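Local coordinates for replication initiator A family protein (Staphylococcus aureus CA-347, PDB 4PT7), which probably initiates replication of staphylococcal multiresistance plasmids by binding and assembling on the replication origin through a winged helix-turn-helix type N-terminal domain, at residues Leu94-Arg99 against Ile107-Lys112. Numbering follows the deposited sequence.
Sequences LLIQKR and ILYLMK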
loop_
_atom_site.group_PDB
_atom_site.type_symbol
_atom_site.label_atom_id
_atom_site.label_comp_id
_atom_site.label_asym_id
_atom_site.label_seq_id
_atom_site.Cartn_x
_atom_site.Cartn_y
_atom_site.Cartn_z
ATOM N N LEU B 94 -17.374 -12.041 -6.479
ATOM C CA LEU B 94 -16.909 -12.496 -5.168
ATOM C C LEU B 94 -17.312 -11.532 -4.062
ATOM O O LEU B 94 -17.133 -11.825 -2.873
ATOM C CB LEU B 94 -15.387 -12.667 -5.170
ATOM C CG LEU B 94 -14.879 -13.700 -6.176
ATOM C CD1 LEU B 94 -13.352 -13.692 -6.231
ATOM C CD2 LEU B 94 -15.410 -15.078 -5.765
ATOM N N LEU B 95 -17.872 -10.390 -4.450
ATOM C CA LEU B 95 -18.271 -9.379 -3.483
ATOM C C LEU B 95 -19.482 -8.598 -3.956
ATOM O O LEU B 95 -19.537 -8.175 -5.111
ATOM C CB LEU B 95 -17.113 -8.402 -3.250
ATOM C CG LEU B 95 -17.325 -7.280 -2.232
ATOM C CD1 LEU B 95 -17.405 -7.880 -0.845
ATOM C CD2 LEU B 95 -16.172 -6.284 -2.304
ATOM N N ILE B 96 -20.453 -8.421 -3.063
ATOM C CA ILE B 96 -21.655 -7.656 -3.372
ATOM C C ILE B 96 -21.595 -6.405 -2.508
ATOM O O ILE B 96 -21.326 -6.482 -1.306
ATOM C CB ILE B 96 -22.946 -8.423 -3.025
ATOM C CG1 ILE B 96 -23.064 -9.683 -3.885
ATOM C CG2 ILE B 96 -24.160 -7.509 -3.234
ATOM C CD1 ILE B 96 -23.057 -9.420 -5.372
ATOM N N GLN B 97 -21.857 -5.255 -3.117
ATOM C CA GLN B 97 -21.806 -3.991 -2.394
ATOM C C GLN B 97 -23.111 -3.202 -2.498
ATOM O O GLN B 97 -23.518 -2.805 -3.591
ATOM C CB GLN B 97 -20.640 -3.151 -2.933
ATOM C CG GLN B 97 -20.301 -1.923 -2.099
ATOM C CD GLN B 97 -19.030 -1.222 -2.564
ATOM O OE1 GLN B 97 -18.556 -0.285 -1.920
ATOM N NE2 GLN B 97 -18.473 -1.673 -3.687
ATOM N N LYS B 98 -23.769 -2.990 -1.360
ATOM C CA LYS B 98 -25.016 -2.222 -1.312
ATOM C C LYS B 98 -24.749 -0.885 -0.622
ATOM O O LYS B 98 -24.383 -0.840 0.556
ATOM C CB LYS B 98 -26.107 -2.984 -0.549
ATOM C CG LYS B 98 -26.585 -4.263 -1.232
ATOM C CD LYS B 98 -27.782 -4.874 -0.514
ATOM C CE LYS B 98 -28.225 -6.184 -1.170
ATOM N NZ LYS B 98 -28.585 -6.016 -2.607
ATOM N N ARG B 99 -24.925 0.205 -1.364
ATOM C CA ARG B 99 -24.692 1.535 -0.817
ATOM C C ARG B 99 -25.873 2.058 -0.008
ATOM O O ARG B 99 -27.032 1.753 -0.304
ATOM C CB ARG B 99 -24.363 2.518 -1.941
ATOM C CG ARG B 99 -22.974 2.335 -2.529
ATOM C CD ARG B 99 -22.624 3.465 -3.484
ATOM N NE ARG B 99 -21.198 3.489 -3.804
ATOM C CZ ARG B 99 -20.564 2.541 -4.486
ATOM N NH1 ARG B 99 -21.227 1.481 -4.932
ATOM N NH2 ARG B 99 -19.262 2.652 -4.724
ATOM N N ILE B 107 -22.929 -1.709 2.740
ATOM C CA ILE B 107 -23.107 -3.090 3.158
ATOM C C ILE B 107 -22.357 -3.971 2.170
ATOM O O ILE B 107 -22.636 -3.934 0.974
ATOM C CB ILE B 107 -24.590 -3.501 3.135
ATOM C CG1 ILE B 107 -25.411 -2.544 3.997
ATOM C CG2 ILE B 107 -24.745 -4.919 3.659
ATOM C CD1 ILE B 107 -24.956 -2.500 5.435
ATOM N N LEU B 108 -21.396 -4.745 2.668
ATOM C CA LEU B 108 -20.614 -5.645 1.822
ATOM C C LEU B 108 -20.928 -7.109 2.125
ATOM O O LEU B 108 -20.923 -7.535 3.287
ATOM C CB LEU B 108 -19.106 -5.415 2.010
ATOM C CG LEU B 108 -18.422 -4.275 1.245
ATOM C CD1 LEU B 108 -19.052 -2.954 1.630
ATOM C CD2 LEU B 108 -16.926 -4.259 1.565
ATOM N N TYR B 109 -21.201 -7.869 1.070
ATOM C CA TYR B 109 -21.488 -9.293 1.193
ATOM C C TYR B 109 -20.384 -10.057 0.485
ATOM O O TYR B 109 -20.239 -9.953 -0.739
ATOM C CB TYR B 109 -22.812 -9.675 0.522
ATOM C CG TYR B 109 -24.054 -9.355 1.312
ATOM C CD1 TYR B 109 -24.739 -8.161 1.114
ATOM C CD2 TYR B 109 -24.564 -10.265 2.241
ATOM C CE1 TYR B 109 -25.906 -7.876 1.823
ATOM C CE2 TYR B 109 -25.725 -9.991 2.953
ATOM C CZ TYR B 109 -26.392 -8.796 2.739
ATOM O OH TYR B 109 -27.538 -8.513 3.445
ATOM N N LEU B 110 -19.601 -10.814 1.246
ATOM C CA LEU B 110 -18.546 -11.617 0.642
ATOM C C LEU B 110 -19.301 -12.808 0.055
ATOM O O LEU B 110 -20.284 -13.261 0.644
ATOM C CB LEU B 110 -17.570 -12.114 1.704
ATOM C CG LEU B 110 -16.074 -12.032 1.397
ATOM C CD1 LEU B 110 -15.371 -13.220 2.043
ATOM C CD2 LEU B 110 -15.829 -12.025 -0.089
ATOM N N MET B 111 -18.846 -13.309 -1.089
ATOM C CA MET B 111 -19.493 -14.436 -1.749
ATOM C C MET B 111 -18.530 -15.602 -1.973
ATOM O O MET B 111 -17.324 -15.413 -2.112
ATOM C CB MET B 111 -20.044 -13.988 -3.100
ATOM C CG MET B 111 -20.905 -12.742 -3.036
ATOM S SD MET B 111 -22.402 -12.977 -2.085
ATOM C CE MET B 111 -23.356 -13.896 -3.287
ATOM N N LYS B 112 -19.075 -16.812 -2.011
ATOM C CA LYS B 112 -18.277 -18.008 -2.248
ATOM C C LYS B 112 -17.971 -18.088 -3.737
ATOM O O LYS B 112 -18.761 -17.646 -4.567
ATOM C CB LYS B 112 -19.041 -19.258 -1.768
ATOM C CG LYS B 112 -19.161 -19.296 -0.238
ATOM C CD LYS B 112 -20.353 -20.101 0.269
ATOM C CE LYS B 112 -20.211 -21.585 0.032
ATOM N NZ LYS B 112 -21.397 -22.314 0.581
#
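Ile96 and Tyr109 face each other at a hydrogen-bonded position of an antiparallel beta hairpin. Each amide gives its hydrogen to the other's carbonyl, and the bond from Tyr109 N to Ile96 O (2.8 Å) lies in the carbonyl plane. A second reciprocal pair links Lys98 with Ile107. Past the strand ends, Met111 N reaches Leu94 O at 2.9 Å from above the carbonyl plane, 51° out of it, a skewed approach unlike the near-planar bonds of the strands.

Ile and Tyr both suit extended strands, and here Ile96 CB packs on Tyr109 CB at 3.8 Å. CG2 meets the Tyr109 ring obliquely. CG1, set beside the backbone N by a chi1 of -64°, instead approaches Met111, whose SD lies 3.8 Å away because that flexible chain bends at chi2 and chi3. The tip, CD1, turned by a chi2 of -58°, makes no close contact with the opposite strand. On the same face the aliphatic length of Lys98 crosses the tyrosine, CE 4.1 Å from Tyr109 CE1.

The other face carries Leu95, Gln97, Leu108 and Leu110. Leucines suit this inner side: Leu95 CD1 packs on Leu108 CB at 4.1 Å. Gln97 runs alongside Leu108, its CG against Leu108 CD1 (4.1 Å) and its NE2 hydrogen-bonded to Glu90 OE1 of helix 79-91.

The hairpin resembles the wing of a winged-helix domain. It follows helix 79-91 directly, Leu108 makes backbone hydrogen bonds with Phe64, and Leu94 and Leu110 both rest on Tyr40 of helix 34-52, whose hydroxyl is hydrogen-bonded to Met111 O.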